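Local coordinates for protein biuret hydrolase (Pseudomonas sp., PDB 6C62) that hydrolyses 1-carboxybiuret to urea-1,3-dicarboxylate and ammonia in the bacterial breakdown of atrazine, and belongs to the amidase family, at residues 195-200 / 228-233; 188-193 / 435-440; 201-206 / 306-311; 221-226 / 242-247. One frame throughout, in Å; residues are numbered along the deposited sequence.

How the contacts relate
Contacts 1, 2 and 3 all hold parts of the long loop between strands 185-188 and 208-213; contact 4 instead ties helix 216-226 to the loop that follows it. Contacts 2 and 3 are buried and set the loop against helices 437-449 and 294-312. Contacts 1 and 4 are only partly buried. In all four a carboxylate accepts backbone N-H groups. D230 of contact 1 and E437 of contact 2 each pair with an arginine, D230 with a serine hydroxyl as well; the acids of contacts 3 and 4 take a serine hydroxyl and no arginine across the contact. R196 NH1 lies 2.9 Å from H204 O, linking contacts 1 and 3, while R193 of contact 2 reaches Q242 of contact 4.

Contact 1. Residues 195-200 / 228-233; sequences SRRGTY and GPDPLD
The guanidinium of R197 is met on one face by L232, whose CD1 stands over its centre 3.7 Å above the plane, and at the edge by the carboxylate of D230. That edge is gripped side-on: R197 NE bonds D230 OD2 at 2.9 Å and R197 NH2 bonds D230 OD1 at 3.0 Å. The salt bridge is not coplanar, since the two planes lie 60° apart. A bend in the arginine at chi3 (59°) turns its nitrogens toward the acid.

Each oxygen of D230 has a second donor. S195 OG gives its proton to the anti lone pair of D230 OD2 at 2.6 Å, opposite the syn side used by NE, and itself accepts the N-H of R197 in an ST turn. OD1 takes the N-H of L232 in an Asx turn, from the face opposite to NH2. Alongside, D233 OD2 receives the backbone N-H of R196 at 3.1 Å, in a nearly straight bond (168°) arriving from above the carboxylate plane. Two beta turns, type II at R196-T199 and type I at D230-D233, are thus joined by the acids of the second, which bind the R197 side chain and the R196 backbone N-H of the first. The guanidinium of R196 forms a salt bridge with an acidic side chain of another protein's chain. The loop after strand 185-188 and the loop after helix 216-226 both lie against helix 102-109, where V102 touches S195, R197 and D230.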
loop_
_atom_site.group_PDB
_atom_site.type_symbol
_atom_site.label_atom_id
_atom_site.label_comp_id
_atom_site.label_asym_id
_atom_site.label_seq_id
_atom_site.Cartn_x
_atom_site.Cartn_y
_atom_site.Cartn_z
ATOM N N SER A 195 4.512 -16.258 8.614
ATOM C CA SER A 195 5.518 -15.735 7.662
ATOM C C SER A 195 5.333 -16.336 6.284
ATOM O O SER A 195 5.147 -17.576 6.139
ATOM C CB SER A 195 6.916 -16.068 8.124
ATOM O OG SER A 195 7.844 -15.668 7.109
ATOM N N ARG A 196 5.396 -15.494 5.290
ATOM C CA ARG A 196 5.227 -15.936 3.901
ATOM C C ARG A 196 6.591 -16.151 3.209
ATOM O O ARG A 196 6.637 -16.484 2.051
ATOM C CB ARG A 196 4.421 -14.884 3.119
ATOM C CG ARG A 196 3.038 -14.762 3.668
ATOM C CD ARG A 196 2.117 -13.830 2.884
ATOM N NE ARG A 196 2.692 -12.532 2.521
ATOM C CZ ARG A 196 2.011 -11.566 1.919
ATOM N NH1 ARG A 196 0.705 -11.714 1.634
ATOM N NH2 ARG A 196 2.602 -10.448 1.612
ATOM N N ARG A 197 7.681 -15.965 3.941
ATOM C CA ARG A 197 9.014 -16.035 3.366
ATOM C C ARG A 197 9.381 -17.461 2.862
ATOM O O ARG A 197 9.157 -18.471 3.529
ATOM C CB ARG A 197 10.030 -15.539 4.404
ATOM C CG ARG A 197 11.462 -15.553 3.858
ATOM C CD ARG A 197 12.375 -14.625 4.600
ATOM N NE ARG A 197 12.477 -14.929 6.039
ATOM C CZ ARG A 197 13.477 -15.607 6.610
ATOM N NH1 ARG A 197 14.445 -16.093 5.881
ATOM N NH2 ARG A 197 13.531 -15.758 7.953
ATOM N N GLY A 198 9.930 -17.485 1.649
ATOM C CA GLY A 198 10.234 -18.720 0.934
ATOM C C GLY A 198 9.016 -19.364 0.267
ATOM O O GLY A 198 9.007 -20.570 0.121
ATOM N N THR A 199 7.975 -18.602 -0.043
ATOM C CA THR A 199 6.846 -19.108 -0.794
ATOM C C THR A 199 6.635 -18.310 -2.086
ATOM O O THR A 199 7.009 -17.123 -2.199
ATOM C CB THR A 199 5.532 -19.145 0.002
ATOM O OG1 THR A 199 5.075 -17.808 0.280
ATOM C CG2 THR A 199 5.742 -19.930 1.319
ATOM N N TYR A 200 6.077 -18.981 -3.089
ATOM C CA TYR A 200 5.797 -18.311 -4.368
ATOM C C TYR A 200 4.465 -17.526 -4.233
ATOM O O TYR A 200 3.410 -18.117 -3.932
ATOM C CB TYR A 200 5.765 -19.354 -5.507
ATOM C CG TYR A 200 5.850 -18.678 -6.860
ATOM C CD1 TYR A 200 4.736 -18.094 -7.421
ATOM C CD2 TYR A 200 7.052 -18.558 -7.515
ATOM C CE1 TYR A 200 4.835 -17.420 -8.628
ATOM C CE2 TYR A 200 7.178 -17.871 -8.724
ATOM C CZ TYR A 200 6.069 -17.324 -9.293
ATOM O OH TYR A 200 6.165 -16.667 -10.542
ATOM N N GLY A 228 5.320 -16.916 15.054
ATOM C CA GLY A 228 6.489 -16.174 15.483
ATOM C C GLY A 228 6.815 -15.072 14.492
ATOM O O GLY A 228 6.647 -15.262 13.273
ATOM N N PRO A 229 7.337 -13.951 14.993
ATOM C CA PRO A 229 7.788 -12.877 14.100
ATOM C C PRO A 229 8.875 -13.324 13.153
ATOM O O PRO A 229 9.572 -14.277 13.423
ATOM C CB PRO A 229 8.326 -11.791 15.045
ATOM C CG PRO A 229 8.570 -12.482 16.335
ATOM C CD PRO A 229 7.708 -13.697 16.413
ATOM N N ASP A 230 8.932 -12.689 11.993
ATOM C CA ASP A 230 9.973 -12.900 11.034
ATOM C C ASP A 230 10.282 -11.524 10.438
ATOM O O ASP A 230 9.603 -11.068 9.476
ATOM C CB ASP A 230 9.473 -13.839 9.955
ATOM C CG ASP A 230 10.532 -14.124 8.894
ATOM O OD1 ASP A 230 11.675 -13.619 9.041
ATOM O OD2 ASP A 230 10.216 -14.865 7.920
ATOM N N PRO A 231 11.281 -10.822 11.010
ATOM C CA PRO A 231 11.655 -9.473 10.491
ATOM C C PRO A 231 12.072 -9.477 9.018
ATOM O O PRO A 231 12.074 -8.437 8.424
ATOM C CB PRO A 231 12.857 -9.070 11.380
ATOM C CG PRO A 231 13.333 -10.319 12.046
ATOM C CD PRO A 231 12.106 -11.225 12.175
ATOM N N LEU A 232 12.473 -10.604 8.443
ATOM C CA LEU A 232 12.776 -10.628 7.020
ATOM C C LEU A 232 11.529 -10.770 6.135
ATOM O O LEU A 232 11.673 -10.797 4.961
ATOM C CB LEU A 232 13.776 -11.727 6.686
ATOM C CG LEU A 232 15.133 -11.642 7.414
ATOM C CD1 LEU A 232 16.020 -12.828 7.076
ATOM C CD2 LEU A 232 15.850 -10.356 7.052
ATOM N N ASP A 233 10.316 -10.887 6.705
ATOM C CA ASP A 233 9.106 -11.089 5.912
ATOM C C ASP A 233 8.297 -9.782 5.910
ATOM O O ASP A 233 7.777 -9.382 6.939
ATOM C CB ASP A 233 8.246 -12.220 6.496
ATOM C CG ASP A 233 6.966 -12.446 5.693
ATOM O OD1 ASP A 233 7.065 -12.446 4.440
ATOM O OD2 ASP A 233 5.874 -12.647 6.286
HETATM O O HOH W 1 5.094 -17.241 11.455
HETATM O O HOH W 2 5.422 -11.272 3.089
#

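Contact 2. Residues 188-193 / 435-440; sequences KPTFGR and WNESLC
A buried salt bridge between R193 and E437, flanked by a CH-pi contact of T190 with W435, joins the loop after strand 185-188 to the start of helix 437-449. The arginine grips the acid side-on, with R193 NH1 2.8 Å from E437 OE1 and R193 NE 3.0 Å from E437 OE2. Both acceptors lie near the guanidinium plane, yet both bonds arrive from above the carboxylate plane, because the two groups are turned 63° apart. E437 OE2 also takes the N-H of T190 at 2.8 Å from T190 N, on the face opposite to R193 NE. A lysine in place of E437 would probably leave this N-H without its acceptor and set a second positive charge against R193.

T190 has its OG1 anti to the carbonyl carbon (chi1 -58°), which directs the hydroxyl to the backbone just before the helix and the methyl to the indole. T190 OG1 accepts from W435 N at 2.8 Å, while T190 CG2 sits 3.6 Å from the centroid of the W435 six-membered ring, only 7° off its normal. W435 CE3 in turn lies over one face of the R193 guanidinium, and the indole NE1 bonds to the backbone of another protein's chain. R193 NH2 finds a further partner in Q242. The loop side is a type II beta turn, T190-R193, with G192 at positive phi. It belongs to the amidase fold, in which helices pack on a mixed sheet whose strand 185-188 leads through P189 into this turn.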
loop_
_atom_site.group_PDB
_atom_site.type_symbol
_atom_site.label_atom_id
_atom_site.label_comp_id
_atom_site.label_asym_id
_atom_site.label_seq_id
_atom_site.Cartn_x
_atom_site.Cartn_y
_atom_site.Cartn_z
ATOM N N LYS A 188 -7.245 -20.681 8.234
ATOM C CA LYS A 188 -6.656 -19.511 7.565
ATOM C C LYS A 188 -6.434 -18.534 8.676
ATOM O O LYS A 188 -7.396 -17.965 9.171
ATOM C CB LYS A 188 -7.603 -18.945 6.541
ATOM C CG LYS A 188 -6.983 -17.761 5.816
ATOM C CD LYS A 188 -7.976 -16.796 5.162
ATOM C CE LYS A 188 -8.853 -16.052 6.126
ATOM N NZ LYS A 188 -8.062 -15.120 6.938
ATOM N N PRO A 189 -5.195 -18.383 9.141
ATOM C CA PRO A 189 -4.953 -17.453 10.210
ATOM C C PRO A 189 -5.170 -15.992 9.784
ATOM O O PRO A 189 -5.524 -15.703 8.625
ATOM C CB PRO A 189 -3.473 -17.698 10.596
ATOM C CG PRO A 189 -3.120 -18.998 9.940
ATOM C CD PRO A 189 -3.927 -18.953 8.666
ATOM N N THR A 190 -5.058 -15.112 10.755
ATOM C CA THR A 190 -5.144 -13.660 10.504
ATOM C C THR A 190 -4.118 -13.261 9.418
ATOM O O THR A 190 -3.007 -13.768 9.389
ATOM C CB THR A 190 -4.809 -12.870 11.769
ATOM O OG1 THR A 190 -5.702 -13.248 12.831
ATOM C CG2 THR A 190 -4.877 -11.405 11.525
ATOM N N PHE A 191 -4.482 -12.354 8.520
ATOM C CA PHE A 191 -3.501 -11.815 7.590
ATOM C C PHE A 191 -2.321 -11.227 8.380
ATOM O O PHE A 191 -2.499 -10.400 9.289
ATOM C CB PHE A 191 -4.130 -10.736 6.709
ATOM C CG PHE A 191 -3.231 -10.277 5.599
ATOM C CD1 PHE A 191 -3.110 -11.016 4.420
ATOM C CD2 PHE A 191 -2.391 -9.232 5.809
ATOM C CE1 PHE A 191 -2.217 -10.656 3.434
ATOM C CE2 PHE A 191 -1.447 -8.853 4.837
ATOM C CZ PHE A 191 -1.357 -9.597 3.632
ATOM N N GLY A 192 -1.118 -11.649 8.058
ATOM C CA GLY A 192 0.105 -11.192 8.714
ATOM C C GLY A 192 0.520 -11.968 9.925
ATOM O O GLY A 192 1.502 -11.595 10.560
ATOM N N ARG A 193 -0.169 -13.054 10.251
ATOM C CA ARG A 193 0.224 -13.896 11.359
ATOM C C ARG A 193 1.444 -14.791 11.067
ATOM O O ARG A 193 2.366 -14.890 11.865
ATOM C CB ARG A 193 -0.986 -14.764 11.770
ATOM C CG ARG A 193 -0.717 -15.799 12.832
ATOM C CD ARG A 193 -0.483 -15.226 14.214
ATOM N NE ARG A 193 -1.756 -14.872 14.848
ATOM C CZ ARG A 193 -1.871 -14.424 16.108
ATOM N NH1 ARG A 193 -3.067 -14.164 16.610
ATOM N NH2 ARG A 193 -0.816 -14.187 16.829
ATOM N N TRP A 435 -6.607 -11.518 14.888
ATOM C CA TRP A 435 -5.764 -11.975 16.020
ATOM C C TRP A 435 -6.442 -12.936 16.996
ATOM O O TRP A 435 -5.804 -13.373 17.956
ATOM C CB TRP A 435 -5.016 -10.821 16.739
ATOM C CG TRP A 435 -4.408 -9.866 15.754
ATOM C CD1 TRP A 435 -4.720 -8.572 15.597
ATOM C CD2 TRP A 435 -3.371 -10.153 14.810
ATOM N NE1 TRP A 435 -3.941 -8.005 14.652
ATOM C CE2 TRP A 435 -3.120 -8.970 14.111
ATOM C CE3 TRP A 435 -2.637 -11.303 14.496
ATOM C CZ2 TRP A 435 -2.185 -8.884 13.091
ATOM C CZ3 TRP A 435 -1.701 -11.228 13.467
ATOM C CH2 TRP A 435 -1.465 -10.013 12.795
ATOM N N ASN A 436 -7.660 -13.333 16.703
ATOM C CA ASN A 436 -8.427 -14.180 17.622
ATOM C C ASN A 436 -8.584 -15.605 17.093
ATOM O O ASN A 436 -9.600 -16.265 17.351
ATOM C CB ASN A 436 -9.826 -13.556 17.873
ATOM C CG ASN A 436 -9.794 -12.410 18.853
ATOM O OD1 ASN A 436 -8.787 -12.131 19.430
ATOM N ND2 ASN A 436 -10.923 -11.759 19.048
ATOM N N GLU A 437 -7.540 -16.128 16.446
ATOM C CA GLU A 437 -7.492 -17.539 16.008
ATOM C C GLU A 437 -7.918 -18.506 17.123
ATOM O O GLU A 437 -8.609 -19.479 16.832
ATOM C CB GLU A 437 -6.085 -17.970 15.628
ATOM C CG GLU A 437 -5.539 -17.459 14.295
ATOM C CD GLU A 437 -4.940 -16.038 14.314
ATOM O OE1 GLU A 437 -5.252 -15.193 15.211
ATOM O OE2 GLU A 437 -4.181 -15.744 13.377
ATOM N N SER A 438 -7.505 -18.279 18.365
ATOM C CA SER A 438 -7.844 -19.246 19.429
ATOM C C SER A 438 -9.343 -19.318 19.716
ATOM O O SER A 438 -9.808 -20.388 20.096
ATOM C CB SER A 438 -6.987 -19.063 20.694
ATOM O OG SER A 438 -7.407 -17.904 21.300
ATOM N N LEU A 439 -10.124 -18.266 19.434
ATOM C CA LEU A 439 -11.608 -18.375 19.481
ATOM C C LEU A 439 -12.154 -19.291 18.410
ATOM O O LEU A 439 -13.045 -20.088 18.657
ATOM C CB LEU A 439 -12.308 -17.011 19.387
ATOM C CG LEU A 439 -11.985 -16.024 20.529
ATOM C CD1 LEU A 439 -12.816 -14.750 20.413
ATOM C CD2 LEU A 439 -12.325 -16.688 21.849
ATOM N N CYS A 440 -11.673 -19.129 17.181
ATOM C CA CYS A 440 -12.092 -20.009 16.072
ATOM C C CYS A 440 -11.801 -21.468 16.451
ATOM O O CYS A 440 -12.619 -22.373 16.214
ATOM C CB CYS A 440 -11.281 -19.743 14.809
ATOM S SG CYS A 440 -11.251 -18.074 14.201
#

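Contact 3. Residues 201-206 / 306-311; sequences PFVHSI and ASEGGC
From its CB, E308 meets V203 first: CB lies 4.1 Å from V203 CG1. Beyond CG the chain runs extended toward the loop, so that the carboxylate presents its two oxygens to S205, with E308 CD 3.7 Å from S205 CB. The oxygens then divide the serine between them. E308 OE1 accepts the backbone N-H from S205 N at 3.0 Å (161° at the hydrogen), and E308 OE2 accepts the hydroxyl proton of S205 OG at 2.6 Å. Both bonds use syn lone pairs, a forked grip that fixes the rotation of the carboxylate. OE1 also has V203 CG1 at 3.4 Å, a methyl flank, while OE2 has a further hydrogen-bonding partner in Y343 of helix 340-360.

This grip docks helix 294-312 of the amidase fold onto the loop that leads into strand 208-213. The loop borders the probable catalytic centre: the side chain of F202 is about 6 Å from those of S150 and S174, which are assigned by similarity to the serine-serine-lysine machinery.

At G309 the helix backbone comes close to that phenylalanine. G309 CA approaches F202 O at 3.5 Å in a CA-H...O contact, and a CB on this glycine would collide with F202 CE1. The F202 ring is also covered on one face by its neighbour in sequence, V203 CG2, 3.7 Å above the plane. H204 turns to a different partner, its NE2 bonding to the backbone of another protein's chain, and E308 packs on L344 of a second subunit.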
loop_
_atom_site.group_PDB
_atom_site.type_symbol
_atom_site.label_atom_id
_atom_site.label_comp_id
_atom_site.label_asym_id
_atom_site.label_seq_id
_atom_site.Cartn_x
_atom_site.Cartn_y
_atom_site.Cartn_z
ATOM N N PRO A 201 4.492 -16.225 -4.427
ATOM C CA PRO A 201 3.307 -15.416 -4.171
ATOM C C PRO A 201 2.272 -15.350 -5.300
ATOM O O PRO A 201 2.493 -15.838 -6.439
ATOM C CB PRO A 201 3.887 -14.033 -3.942
ATOM C CG PRO A 201 5.045 -13.992 -4.832
ATOM C CD PRO A 201 5.603 -15.395 -4.886
ATOM N N PHE A 202 1.110 -14.853 -4.931
ATOM C CA PHE A 202 -0.003 -14.690 -5.884
ATOM C C PHE A 202 -0.431 -13.233 -5.778
ATOM O O PHE A 202 -0.229 -12.459 -6.722
ATOM C CB PHE A 202 -1.090 -15.730 -5.564
ATOM C CG PHE A 202 -2.386 -15.577 -6.319
ATOM C CD1 PHE A 202 -2.401 -15.148 -7.683
ATOM C CD2 PHE A 202 -3.585 -15.897 -5.696
ATOM C CE1 PHE A 202 -3.589 -15.016 -8.376
ATOM C CE2 PHE A 202 -4.823 -15.771 -6.403
ATOM C CZ PHE A 202 -4.805 -15.335 -7.738
ATOM N N VAL A 203 -0.995 -12.852 -4.650
ATOM C CA VAL A 203 -1.468 -11.457 -4.393
ATOM C C VAL A 203 -0.781 -10.999 -3.115
ATOM O O VAL A 203 -1.140 -11.402 -2.015
ATOM C CB VAL A 203 -2.994 -11.420 -4.239
ATOM C CG1 VAL A 203 -3.529 -9.997 -4.025
ATOM C CG2 VAL A 203 -3.675 -12.114 -5.402
ATOM N N HIS A 204 0.212 -10.147 -3.242
ATOM C CA HIS A 204 0.944 -9.660 -2.077
ATOM C C HIS A 204 -0.001 -9.037 -1.016
ATOM O O HIS A 204 0.191 -9.203 0.198
ATOM C CB HIS A 204 1.973 -8.593 -2.533
ATOM C CG HIS A 204 3.050 -9.107 -3.419
ATOM N ND1 HIS A 204 3.537 -8.387 -4.502
ATOM C CD2 HIS A 204 3.803 -10.235 -3.326
ATOM C CE1 HIS A 204 4.537 -9.086 -5.040
ATOM N NE2 HIS A 204 4.703 -10.214 -4.353
ATOM N N SER A 205 -1.020 -8.330 -1.481
ATOM C CA SER A 205 -1.955 -7.653 -0.576
ATOM C C SER A 205 -2.943 -8.598 0.164
ATOM O O SER A 205 -3.674 -8.149 1.073
ATOM C CB SER A 205 -2.801 -6.618 -1.363
ATOM O OG SER A 205 -2.086 -5.456 -1.784
ATOM N N ILE A 206 -3.061 -9.870 -0.257
ATOM C CA ILE A 206 -4.099 -10.743 0.316
ATOM C C ILE A 206 -3.684 -12.161 0.667
ATOM O O ILE A 206 -4.396 -12.832 1.417
ATOM C CB ILE A 206 -5.374 -10.774 -0.602
ATOM C CG1 ILE A 206 -5.778 -9.383 -1.150
ATOM C CG2 ILE A 206 -6.568 -11.312 0.156
ATOM C CD1 ILE A 206 -6.926 -9.450 -2.142
ATOM N N ALA A 306 -6.939 -9.896 -9.364
ATOM C CA ALA A 306 -6.679 -10.052 -10.783
ATOM C C ALA A 306 -5.528 -9.150 -11.250
ATOM O O ALA A 306 -4.721 -9.557 -12.024
ATOM C CB ALA A 306 -7.933 -9.763 -11.588
ATOM N N SER A 307 -5.523 -7.890 -10.819
ATOM C CA SER A 307 -4.444 -7.001 -11.235
ATOM C C SER A 307 -3.080 -7.370 -10.612
ATOM O O SER A 307 -2.072 -7.365 -11.342
ATOM C CB SER A 307 -4.819 -5.562 -10.940
ATOM O OG SER A 307 -5.774 -5.186 -11.915
ATOM N N GLU A 308 -3.045 -7.609 -9.310
ATOM C CA GLU A 308 -1.776 -7.904 -8.671
ATOM C C GLU A 308 -1.248 -9.291 -9.166
ATOM O O GLU A 308 -0.102 -9.400 -9.470
ATOM C CB GLU A 308 -1.878 -7.934 -7.148
ATOM C CG GLU A 308 -1.943 -6.594 -6.501
ATOM C CD GLU A 308 -1.807 -6.564 -4.950
ATOM O OE1 GLU A 308 -1.243 -7.485 -4.317
ATOM O OE2 GLU A 308 -2.245 -5.521 -4.331
ATOM N N GLY A 309 -2.118 -10.323 -9.261
ATOM C CA GLY A 309 -1.651 -11.628 -9.774
ATOM C C GLY A 309 -1.269 -11.576 -11.255
ATOM O O GLY A 309 -0.243 -12.096 -11.651
ATOM N N GLY A 310 -2.077 -10.926 -12.082
ATOM C CA GLY A 310 -1.730 -10.783 -13.490
ATOM C C GLY A 310 -0.449 -10.025 -13.712
ATOM O O GLY A 310 0.424 -10.478 -14.506
ATOM N N CYS A 311 -0.299 -8.858 -13.068
ATOM C CA CYS A 311 0.891 -8.043 -13.269
ATOM C C CYS A 311 2.144 -8.709 -12.754
ATOM O O CYS A 311 3.208 -8.509 -13.283
ATOM C CB CYS A 311 0.719 -6.642 -12.707
ATOM S SG CYS A 311 -0.593 -5.792 -13.688
#

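Contact 4. Residues 221-226 / 242-247; sequences LAYDAM and QPSVPV
D224 carries its CG anti to the carbonyl carbon (chi1 -74°), which sends the carboxylate off the helix toward the chain at S244 and V245. S244 places its OG between the backbone N and the carbonyl carbon (chi1 64°), and the hydroxyl thereby reaches the same carboxylate as its own N-H. D224 OD1 takes both: S244 N at 2.9 Å, almost straight at 173°, and S244 OG at 2.8 Å, the hydroxyl coming from above the carboxylate plane. The other oxygen, D224 OD2, accepts from V245 N at 2.9 Å on the syn side.

One acid thus holds two successive backbone N-H groups, pinning the loop that leads to strand 257-260 against helix 216-226 of the amidase fold. Replacing D224 by a leucine would probably leave these N-H groups and the serine hydroxyl without their acceptor and let the loop shift from the helix. From S244 the chain curls into a turn closed by V247 N bonding to S244 O.

Apolar packing borders the acid, with L221 CD2 3.9 Å from V245 CG2. V245 CG2 also rests 3.3 Å from D224 OD2. The edge of the Y223 ring meets the serine, Y223 CD2 lying 3.5 Å from S244 OG. A water 2.7 Å from Y223 OH donates to Q242 O and bridges the two segments, while Y223 and S244 both touch helix 437-449 at L441.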
loop_
_atom_site.group_PDB
_atom_site.type_symbol
_atom_site.label_atom_id
_atom_site.label_comp_id
_atom_site.label_asym_id
_atom_site.label_seq_id
_atom_site.Cartn_x
_atom_site.Cartn_y
_atom_site.Cartn_z
ATOM N N LEU A 221 -1.873 -27.520 16.964
ATOM C CA LEU A 221 -0.458 -27.910 17.181
ATOM C C LEU A 221 0.430 -27.348 16.071
ATOM O O LEU A 221 1.507 -26.856 16.362
ATOM C CB LEU A 221 -0.261 -29.456 17.208
ATOM C CG LEU A 221 -0.813 -30.131 18.465
ATOM C CD1 LEU A 221 -1.060 -31.579 18.189
ATOM C CD2 LEU A 221 0.109 -29.989 19.633
ATOM N N ALA A 222 -0.047 -27.426 14.816
ATOM C CA ALA A 222 0.760 -26.990 13.668
ATOM C C ALA A 222 0.866 -25.466 13.675
ATOM O O ALA A 222 1.929 -24.899 13.481
ATOM C CB ALA A 222 0.130 -27.496 12.397
ATOM N N TYR A 223 -0.273 -24.818 13.910
ATOM C CA TYR A 223 -0.334 -23.355 14.061
ATOM C C TYR A 223 0.624 -22.869 15.155
ATOM O O TYR A 223 1.451 -22.006 14.906
ATOM C CB TYR A 223 -1.760 -22.924 14.324
ATOM C CG TYR A 223 -1.967 -21.498 14.739
ATOM C CD1 TYR A 223 -1.485 -20.461 13.977
ATOM C CD2 TYR A 223 -2.625 -21.187 15.918
ATOM C CE1 TYR A 223 -1.674 -19.123 14.371
ATOM C CE2 TYR A 223 -2.891 -19.883 16.296
ATOM C CZ TYR A 223 -2.364 -18.838 15.519
ATOM O OH TYR A 223 -2.535 -17.551 15.907
ATOM N N ASP A 224 0.577 -23.455 16.336
ATOM C CA ASP A 224 1.556 -23.054 17.407
ATOM C C ASP A 224 3.026 -23.230 17.028
ATOM O O ASP A 224 3.830 -22.313 17.203
ATOM C CB ASP A 224 1.269 -23.751 18.727
ATOM C CG ASP A 224 0.009 -23.168 19.446
ATOM O OD1 ASP A 224 -0.753 -22.285 18.838
ATOM O OD2 ASP A 224 -0.251 -23.647 20.601
ATOM N N ALA A 225 3.334 -24.327 16.360
ATOM C CA ALA A 225 4.681 -24.574 15.869
ATOM C C ALA A 225 5.185 -23.542 14.854
ATOM O O ALA A 225 6.400 -23.229 14.834
ATOM C CB ALA A 225 4.746 -25.991 15.272
ATOM N N MET A 226 4.265 -23.025 14.044
ATOM C CA MET A 226 4.590 -22.124 12.941
ATOM C C MET A 226 4.624 -20.596 13.309
ATOM O O MET A 226 5.163 -19.775 12.601
ATOM C CB MET A 226 3.560 -22.367 11.842
ATOM C CG MET A 226 3.802 -23.682 11.164
ATOM S SD MET A 226 2.848 -23.834 9.614
ATOM C CE MET A 226 1.195 -23.966 10.252
ATOM N N GLN A 242 1.239 -16.400 20.413
ATOM C CA GLN A 242 0.030 -16.477 21.237
ATOM C C GLN A 242 -0.483 -17.924 21.146
ATOM O O GLN A 242 -1.252 -18.274 20.218
ATOM C CB GLN A 242 -1.042 -15.507 20.720
ATOM C CG GLN A 242 -0.693 -14.016 20.810
ATOM C CD GLN A 242 -1.845 -13.142 20.301
ATOM O OE1 GLN A 242 -2.152 -13.108 19.100
ATOM N NE2 GLN A 242 -2.483 -12.445 21.208
ATOM N N PRO A 243 -0.029 -18.791 22.065
ATOM C CA PRO A 243 -0.338 -20.235 21.877
ATOM C C PRO A 243 -1.838 -20.546 21.946
ATOM O O PRO A 243 -2.523 -20.026 22.762
ATOM C CB PRO A 243 0.453 -20.928 23.005
ATOM C CG PRO A 243 1.515 -19.943 23.414
ATOM C CD PRO A 243 0.904 -18.572 23.208
ATOM N N SER A 244 -2.331 -21.372 21.034
ATOM C CA SER A 244 -3.714 -21.812 21.034
ATOM C C SER A 244 -3.936 -23.171 21.715
ATOM O O SER A 244 -5.035 -23.430 22.234
ATOM C CB SER A 244 -4.204 -21.907 19.591
ATOM O OG SER A 244 -3.458 -22.933 18.869
ATOM N N VAL A 245 -2.925 -24.036 21.726
ATOM C CA VAL A 245 -3.086 -25.394 22.245
ATOM C C VAL A 245 -3.538 -25.423 23.719
ATOM O O VAL A 245 -4.449 -26.147 24.015
ATOM C CB VAL A 245 -1.827 -26.270 22.037
ATOM C CG1 VAL A 245 -1.888 -27.604 22.847
ATOM C CG2 VAL A 245 -1.671 -26.586 20.539
ATOM N N PRO A 246 -2.951 -24.588 24.606
ATOM C CA PRO A 246 -3.353 -24.640 26.022
ATOM C C PRO A 246 -4.803 -24.306 26.303
ATOM O O PRO A 246 -5.330 -24.724 27.324
ATOM C CB PRO A 246 -2.437 -23.586 26.685
ATOM C CG PRO A 246 -1.260 -23.459 25.807
ATOM C CD PRO A 246 -1.787 -23.718 24.416
ATOM N N VAL A 247 -5.450 -23.539 25.433
ATOM C CA VAL A 247 -6.839 -23.148 25.691
ATOM C C VAL A 247 -7.835 -23.801 24.740
ATOM O O VAL A 247 -9.039 -23.449 24.737
ATOM C CB VAL A 247 -6.991 -21.577 25.656
ATOM C CG1 VAL A 247 -6.102 -20.936 26.730
ATOM C CG2 VAL A 247 -6.647 -20.975 24.273
HETATM O O HOH W 3 -3.334 -17.403 18.435
#